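Local coordinates for halohydrin dehalogenase (Rhizobium radiobacter, PDB 4IY1), which probably catalyses the dehalogenation of vicinal halohydrins to epoxides and, in this engineered form, probably the epoxide cyanolysis used in atorvastatin synthesis, at residues M54-E58 against P59-I63; W86-I89 against D90-A93; G227-D230 against Y231-G234. The protein carries 37 engineered substitutions. All blocks are in the same frame, centred on the assembly; numbering follows the deposited sequence.

Overall arrangement
From the N terminus, the three contacts come one after another along the chain of a Rossmann-like, parallel-sheet fold; none encloses or crosses another. Interaction 1 closes the loop after strand 52-53, an outermost strand of the sheet within this chain, and starts helix 59-70. Interaction 2 closes a turn in the link from strand 75-79 to the long helix 94-122, just before that helix begins and against a second subunit. Interaction 3 winds the connection from helix 214-225 to strand 236-239, the other outermost strand, and meets a fourth subunit. Interactions 2 and 3 lie on opposite sides of the chain's centre, their own centres about 39 Å apart.

Interaction 1. Residues M54-E58 against P59-I63; sequences MSEQE and PVELI. Engineered in segment 59-63: Val60 (natural residue Ala).
Glu61 sets CG between its backbone N and carbonyl carbon (chi1 56°) and then runs extended, which carries its carboxylate back along the start of helix 59-70 to the amides of Gln57 and Glu58. Its OE2 is gripped twice. Glu58 N reaches Glu61 OE2 on the anti side at 3.0 Å, only a little out of the carboxylate plane and nearly straight (166°). Gln57 N meets Glu61 OE2, also at 3.0 Å, from well above that plane. With Glu58 as N-cap and Glu61 three residues on, the first is the N3-to-N-cap bond of a capping box, the Glu61 carboxylate taking the Glu58 amide. Two N-H donors and the helix start would probably stabilise the negative charge, despite the carboxylates of Glu58 and Glu56 nearby, neither in contact with it. The helix proper opens with Leu62 N on Glu58 O at 3.0 Å.

Next to these bonds the side chains pack through carbon. Glu56 lays its CB 3.9 Å from Leu62 CA and its CG against Glu61 O before its carboxylate turns off. Leu62, with CG anti to its backbone N, makes the apolar contact, extending CD1 to Met54 CB at 4.0 Å. Within the loop, Gln57 NE2 holds Ser55 O at 2.7 Å and also reaches Asp32 O.

Leu62 continues inward to Ile5 on strand 3-6, Met54 is hydrogen-bonded through its backbone to Cys30 on strand 27-30, and Pro59 rests on Lys107, Ala110 and Leu111 of helix 94-122, so the cap sits where the helix start meets both the sheet and the neighbouring long helix.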
loop_
_atom_site.group_PDB
_atom_site.type_symbol
_atom_site.label_atom_id
_atom_site.label_comp_id
_atom_site.label_asym_id
_atom_site.label_seq_id
_atom_site.Cartn_x
_atom_site.Cartn_y
_atom_site.Cartn_z
ATOM N N MET B 54 -36.012 -7.541 8.039
ATOM C CA MET B 54 -36.707 -6.311 8.473
ATOM C C MET B 54 -37.240 -5.541 7.272
ATOM O O MET B 54 -36.652 -5.568 6.184
ATOM C CB MET B 54 -35.775 -5.398 9.268
ATOM C CG MET B 54 -34.847 -6.115 10.221
ATOM S SD MET B 54 -35.672 -6.499 11.780
ATOM C CE MET B 54 -35.671 -4.916 12.587
ATOM N N SER B 55 -38.334 -4.817 7.476
ATOM C CA SER B 55 -38.880 -3.968 6.423
ATOM C C SER B 55 -38.065 -2.683 6.310
ATOM O O SER B 55 -37.901 -2.133 5.217
ATOM C CB SER B 55 -40.346 -3.631 6.718
ATOM O OG SER B 55 -40.482 -3.121 8.041
ATOM N N GLU B 56 -37.551 -2.226 7.450
ATOM C CA GLU B 56 -36.920 -0.907 7.580
ATOM C C GLU B 56 -35.824 -0.710 6.527
ATOM O O GLU B 56 -35.069 -1.634 6.240
ATOM C CB GLU B 56 -36.331 -0.771 8.981
ATOM C CG GLU B 56 -37.338 -0.374 10.051
ATOM C CD GLU B 56 -38.260 -1.506 10.494
ATOM O OE1 GLU B 56 -39.340 -1.190 11.017
ATOM O OE2 GLU B 56 -37.910 -2.699 10.385
ATOM N N GLN B 57 -35.792 0.460 5.898
ATOM C CA GLN B 57 -34.932 0.687 4.739
ATOM C C GLN B 57 -33.719 1.589 4.992
ATOM O O GLN B 57 -32.677 1.394 4.381
ATOM C CB GLN B 57 -35.722 1.236 3.560
ATOM C CG GLN B 57 -36.684 0.236 2.954
ATOM C CD GLN B 57 -35.977 -1.005 2.451
ATOM O OE1 GLN B 57 -35.313 -0.966 1.428
ATOM N NE2 GLN B 57 -36.165 -2.128 3.143
ATOM N N GLU B 58 -33.893 2.642 5.779
ATOM C CA GLU B 58 -32.841 3.647 5.947
ATOM C C GLU B 58 -32.018 3.337 7.173
ATOM O O GLU B 58 -32.499 2.688 8.091
ATOM C CB GLU B 58 -33.459 5.050 6.081
ATOM C CG GLU B 58 -34.120 5.554 4.808
ATOM C CD GLU B 58 -33.335 5.185 3.572
ATOM O OE1 GLU B 58 -33.935 4.656 2.619
ATOM O OE2 GLU B 58 -32.106 5.384 3.563
ATOM N N PRO B 59 -30.791 3.866 7.239
ATOM C CA PRO B 59 -29.879 3.436 8.304
ATOM C C PRO B 59 -30.432 3.636 9.714
ATOM O O PRO B 59 -30.335 2.738 10.536
ATOM C CB PRO B 59 -28.635 4.295 8.068
ATOM C CG PRO B 59 -28.652 4.527 6.601
ATOM C CD PRO B 59 -30.097 4.668 6.214
ATOM N N VAL B 60 -30.986 4.804 10.016
ATOM C CA VAL B 60 -31.334 5.085 11.406
ATOM C C VAL B 60 -32.597 4.328 11.869
ATOM O O VAL B 60 -32.625 3.769 12.954
ATOM C CB VAL B 60 -31.528 6.589 11.685
ATOM C CG1 VAL B 60 -32.129 6.755 13.078
ATOM C CG2 VAL B 60 -30.208 7.346 11.565
ATOM N N GLU B 61 -33.635 4.291 11.041
ATOM C CA GLU B 61 -34.797 3.474 11.382
ATOM C C GLU B 61 -34.456 1.968 11.444
ATOM O O GLU B 61 -34.992 1.233 12.284
ATOM C CB GLU B 61 -35.944 3.739 10.427
ATOM C CG GLU B 61 -35.587 3.527 8.972
ATOM C CD GLU B 61 -36.801 3.323 8.099
ATOM O OE1 GLU B 61 -37.914 3.173 8.653
ATOM O OE2 GLU B 61 -36.635 3.222 6.869
ATOM N N LEU B 62 -33.469 1.531 10.667
ATOM C CA LEU B 62 -33.036 0.130 10.776
ATOM C C LEU B 62 -32.382 -0.167 12.132
ATOM O O LEU B 62 -32.836 -1.037 12.875
ATOM C CB LEU B 62 -32.132 -0.276 9.623
ATOM C CG LEU B 62 -31.688 -1.762 9.650
ATOM C CD1 LEU B 62 -32.855 -2.692 9.338
ATOM C CD2 LEU B 62 -30.522 -2.014 8.689
ATOM N N ILE B 63 -31.346 0.581 12.475
ATOM C CA ILE B 63 -30.699 0.430 13.768
ATOM C C ILE B 63 -31.688 0.487 14.961
ATOM O O ILE B 63 -31.605 -0.323 15.890
ATOM C CB ILE B 63 -29.606 1.486 13.947
ATOM C CG1 ILE B 63 -28.585 1.405 12.796
ATOM C CG2 ILE B 63 -28.929 1.332 15.287
ATOM C CD1 ILE B 63 -27.806 0.115 12.730
#

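Interaction 2. Residues W86-I89 against D90-A93; sequences WRPI and DKYA. Engineered in segment 86-89: Trp86 (natural residue Phe), Arg87 (natural residue Gln).
Lys91 N donates to Pro88 O at 3.0 Å, closing a type I turn with Ile89 and Asp90 at its corners. The donor stands above the carbonyl plane of Pro88. Pro88 CD rests on Lys91 CG at 3.6 Å, and Pro88 CB meets Asp90 OD1, whose stronger partner is Lys120 of the second subunit.

Arg87, an engineered residue, folds back over Tyr92. CG lies anti to its own carbonyl carbon and the chain bends at chi3 (80°); this lays CB, CG and CD along one face of the ring, toward its hydroxyl end. Arg87 CB is 3.6 Å from Tyr92 CE1. Arg87 CD makes a CH-pi contact 4.0 Å from the centroid of the Tyr92 ring. The guanidinium, its plane turned 71° from the ring, stays higher up; a cation-pi attraction at CZ is at most weak. Arg87 NH1 ends 3.3 Å from Lys91 CB. Tyr92 also packs on Phe109 of the second subunit. With alanine in place of Tyr92, the methylenes of Arg87 would probably lose the ring beneath them and be left to swing, and that Phe109 would lose a neighbour.

Ile89 adds polar ties to that subunit, its N reaching Glu162 and its O Asn113. The turn is closed by the Lys91–Pro88 backbone bond; Arg87 adds dispersion contact over the Tyr92 ring, with CH-pi at CD and little cation-pi attraction, while the salt bridge of Asp90, to Lys120 of the second subunit, is made across the interface.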
loop_
_atom_site.group_PDB
_atom_site.type_symbol
_atom_site.label_atom_id
_atom_site.label_comp_id
_atom_site.label_asym_id
_atom_site.label_seq_id
_atom_site.Cartn_x
_atom_site.Cartn_y
_atom_site.Cartn_z
ATOM N N TRP B 86 -19.367 -0.152 -16.999
ATOM C CA TRP B 86 -18.133 0.471 -17.485
ATOM C C TRP B 86 -18.405 1.602 -18.442
ATOM O O TRP B 86 -19.309 1.515 -19.271
ATOM C CB TRP B 86 -17.251 -0.573 -18.157
ATOM C CG TRP B 86 -17.212 -1.897 -17.423
ATOM C CD1 TRP B 86 -18.266 -2.795 -17.224
ATOM C CD2 TRP B 86 -16.047 -2.534 -16.797
ATOM N NE1 TRP B 86 -17.839 -3.905 -16.528
ATOM C CE2 TRP B 86 -16.524 -3.809 -16.235
ATOM C CE3 TRP B 86 -14.708 -2.187 -16.641
ATOM C CZ2 TRP B 86 -15.688 -4.668 -15.552
ATOM C CZ3 TRP B 86 -13.871 -3.074 -15.959
ATOM C CH2 TRP B 86 -14.348 -4.294 -15.448
ATOM N N ARG B 87 -17.622 2.673 -18.343
ATOM C CA ARG B 87 -17.851 3.879 -19.144
ATOM C C ARG B 87 -16.664 4.821 -19.004
ATOM O O ARG B 87 -15.976 4.806 -17.981
ATOM C CB ARG B 87 -19.126 4.604 -18.699
ATOM C CG ARG B 87 -20.222 3.689 -18.172
ATOM C CD ARG B 87 -21.482 4.456 -17.794
ATOM N NE ARG B 87 -22.301 4.768 -18.959
ATOM C CZ ARG B 87 -22.298 5.941 -19.586
ATOM N NH1 ARG B 87 -21.541 6.942 -19.143
ATOM N NH2 ARG B 87 -23.057 6.114 -20.663
ATOM N N PRO B 88 -16.406 5.633 -20.040
ATOM C CA PRO B 88 -15.309 6.586 -20.001
ATOM C C PRO B 88 -15.738 7.822 -19.227
ATOM O O PRO B 88 -16.937 8.120 -19.150
ATOM C CB PRO B 88 -15.083 6.933 -21.485
ATOM C CG PRO B 88 -16.128 6.178 -22.265
ATOM C CD PRO B 88 -17.173 5.742 -21.286
ATOM N N ILE B 89 -14.767 8.510 -18.630
ATOM C CA ILE B 89 -15.035 9.614 -17.707
ATOM C C ILE B 89 -15.938 10.677 -18.348
ATOM O O ILE B 89 -16.938 11.094 -17.755
ATOM C CB ILE B 89 -13.723 10.271 -17.218
ATOM C CG1 ILE B 89 -14.012 11.568 -16.451
ATOM C CG2 ILE B 89 -12.792 10.545 -18.387
ATOM C CD1 ILE B 89 -14.163 11.381 -14.961
ATOM N N ASP B 90 -15.605 11.086 -19.572
ATOM C CA ASP B 90 -16.362 12.129 -20.259
ATOM C C ASP B 90 -17.842 11.787 -20.532
ATOM O O ASP B 90 -18.650 12.688 -20.733
ATOM C CB ASP B 90 -15.656 12.563 -21.542
ATOM C CG ASP B 90 -15.360 11.398 -22.476
ATOM O OD1 ASP B 90 -14.975 10.309 -21.997
ATOM O OD2 ASP B 90 -15.485 11.585 -23.702
ATOM N N LYS B 91 -18.196 10.504 -20.453
ATOM C CA LYS B 91 -19.581 10.047 -20.677
ATOM C C LYS B 91 -20.478 10.153 -19.444
ATOM O O LYS B 91 -21.659 10.488 -19.558
ATOM C CB LYS B 91 -19.604 8.592 -21.166
ATOM C CG LYS B 91 -19.207 8.393 -22.622
ATOM C CD LYS B 91 -19.530 9.611 -23.477
ATOM C CE LYS B 91 -19.503 9.227 -24.951
ATOM N NZ LYS B 91 -19.553 10.438 -25.819
ATOM N N TYR B 92 -19.949 9.753 -18.287
ATOM C CA TYR B 92 -20.682 9.843 -17.021
ATOM C C TYR B 92 -21.224 11.236 -16.856
ATOM O O TYR B 92 -20.553 12.206 -17.193
ATOM C CB TYR B 92 -19.755 9.566 -15.844
ATOM C CG TYR B 92 -19.575 8.117 -15.548
ATOM C CD1 TYR B 92 -18.373 7.483 -15.838
ATOM C CD2 TYR B 92 -20.586 7.383 -14.936
ATOM C CE1 TYR B 92 -18.195 6.142 -15.561
ATOM C CE2 TYR B 92 -20.428 6.038 -14.670
ATOM C CZ TYR B 92 -19.229 5.424 -14.987
ATOM O OH TYR B 92 -19.061 4.079 -14.755
ATOM N N ALA B 93 -22.410 11.343 -16.282
ATOM C CA ALA B 93 -22.829 12.591 -15.686
ATOM C C ALA B 93 -22.348 12.656 -14.226
ATOM O O ALA B 93 -22.288 11.632 -13.531
ATOM C CB ALA B 93 -24.346 12.733 -15.772
#

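Interaction 3. Residues G227-D230 against Y231-G234; sequences GSCD and YLTG
Leu232 leaves the backbone with CB 3.5 Å from Cys229 O, the carbonyl that also takes its amide. One step further out, Leu232 CG comes 3.7 Å from Cys229 SG. At the tip Leu232 CD1 closes on Cys229 SG at 3.5 Å, with Cys229 CB just behind. The thiol is placed there by its first torsion: SG lies anti to the Cys229 N (chi1 -156°) and beside the carbonyl carbon, on the side where the turn brings Leu232 back.

Two overlapping bonds wind the chain. Leu232 N donates to Cys229 O at 3.2 Å, nearly straight, and Thr233 N to Asp230 O at 3.1 Å, each donor lying above the carbonyl plane. Such consecutive i to i+3 bonds make a short 3-10 turn, here in the connection from helix 214-225 to strand 236-239, an outermost strand of the Rossmann-type sheet within this chain. Thr233 also sets CB against Asp230 O at 3.4 Å, while its OG1 accepts from Val170 N and Asp230 OD1 is hydrogen-bonded to His126 NE2.

Tyr231, between the two carbonyl acceptors and their donors, turns its ring away from the preceding residues, and its OH bonds to Arg210 O of the fourth subunit.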
loop_
_atom_site.group_PDB
_atom_site.type_symbol
_atom_site.label_atom_id
_atom_site.label_comp_id
_atom_site.label_asym_id
_atom_site.label_seq_id
_atom_site.Cartn_x
_atom_site.Cartn_y
_atom_site.Cartn_z
ATOM N N GLY B 227 -14.667 -11.836 18.116
ATOM C CA GLY B 227 -13.921 -11.374 19.290
ATOM C C GLY B 227 -12.611 -12.117 19.473
ATOM O O GLY B 227 -11.928 -11.933 20.467
ATOM N N SER B 228 -12.230 -12.929 18.494
ATOM C CA SER B 228 -11.006 -13.750 18.595
ATOM C C SER B 228 -9.729 -13.007 18.191
ATOM O O SER B 228 -8.602 -13.426 18.551
ATOM C CB SER B 228 -11.128 -14.987 17.699
ATOM O OG SER B 228 -12.085 -15.864 18.227
ATOM N N CYS B 229 -9.882 -12.048 17.283
ATOM C CA CYS B 229 -8.726 -11.334 16.753
ATOM C C CYS B 229 -8.995 -9.843 16.593
ATOM O O CYS B 229 -8.779 -9.287 15.518
ATOM C CB CYS B 229 -8.311 -11.918 15.403
ATOM S SG CYS B 229 -6.568 -11.608 15.020
ATOM N N ASP B 230 -9.376 -9.177 17.686
ATOM C CA ASP B 230 -9.688 -7.759 17.637
ATOM C C ASP B 230 -8.457 -6.938 17.256
ATOM O O ASP B 230 -8.577 -5.805 16.823
ATOM C CB ASP B 230 -10.200 -7.278 19.000
ATOM C CG ASP B 230 -11.580 -7.818 19.333
ATOM O OD1 ASP B 230 -12.289 -8.359 18.433
ATOM O OD2 ASP B 230 -11.958 -7.692 20.511
ATOM N N TYR B 231 -7.282 -7.467 17.538
ATOM C CA TYR B 231 -6.047 -6.763 17.277
ATOM C C TYR B 231 -5.755 -6.501 15.798
ATOM O O TYR B 231 -4.826 -5.753 15.475
ATOM C CB TYR B 231 -4.878 -7.487 17.956
ATOM C CG TYR B 231 -3.857 -6.551 18.562
ATOM C CD1 TYR B 231 -2.509 -6.566 18.128
ATOM C CD2 TYR B 231 -4.227 -5.614 19.547
ATOM C CE1 TYR B 231 -1.566 -5.700 18.676
ATOM C CE2 TYR B 231 -3.292 -4.735 20.083
ATOM C CZ TYR B 231 -1.965 -4.789 19.650
ATOM O OH TYR B 231 -1.047 -3.911 20.162
ATOM N N LEU B 232 -6.533 -7.118 14.903
ATOM C CA LEU B 232 -6.420 -6.880 13.457
ATOM C C LEU B 232 -7.122 -5.591 13.030
ATOM O O LEU B 232 -7.156 -5.247 11.841
ATOM C CB LEU B 232 -7.050 -8.051 12.690
ATOM C CG LEU B 232 -6.162 -9.209 12.296
ATOM C CD1 LEU B 232 -7.030 -10.347 11.755
ATOM C CD2 LEU B 232 -5.148 -8.732 11.263
ATOM N N THR B 233 -7.734 -4.899 13.988
ATOM C CA THR B 233 -8.570 -3.763 13.663
ATOM C C THR B 233 -7.925 -2.794 12.656
ATOM O O THR B 233 -6.738 -2.465 12.763
ATOM C CB THR B 233 -9.055 -3.033 14.935
ATOM O OG1 THR B 233 -9.954 -1.989 14.566
ATOM C CG2 THR B 233 -7.879 -2.471 15.776
ATOM N N GLY B 234 -8.708 -2.314 11.685
ATOM C CA GLY B 234 -8.153 -1.379 10.682
ATOM C C GLY B 234 -7.662 -2.040 9.385
ATOM O O GLY B 234 -7.573 -1.387 8.373
#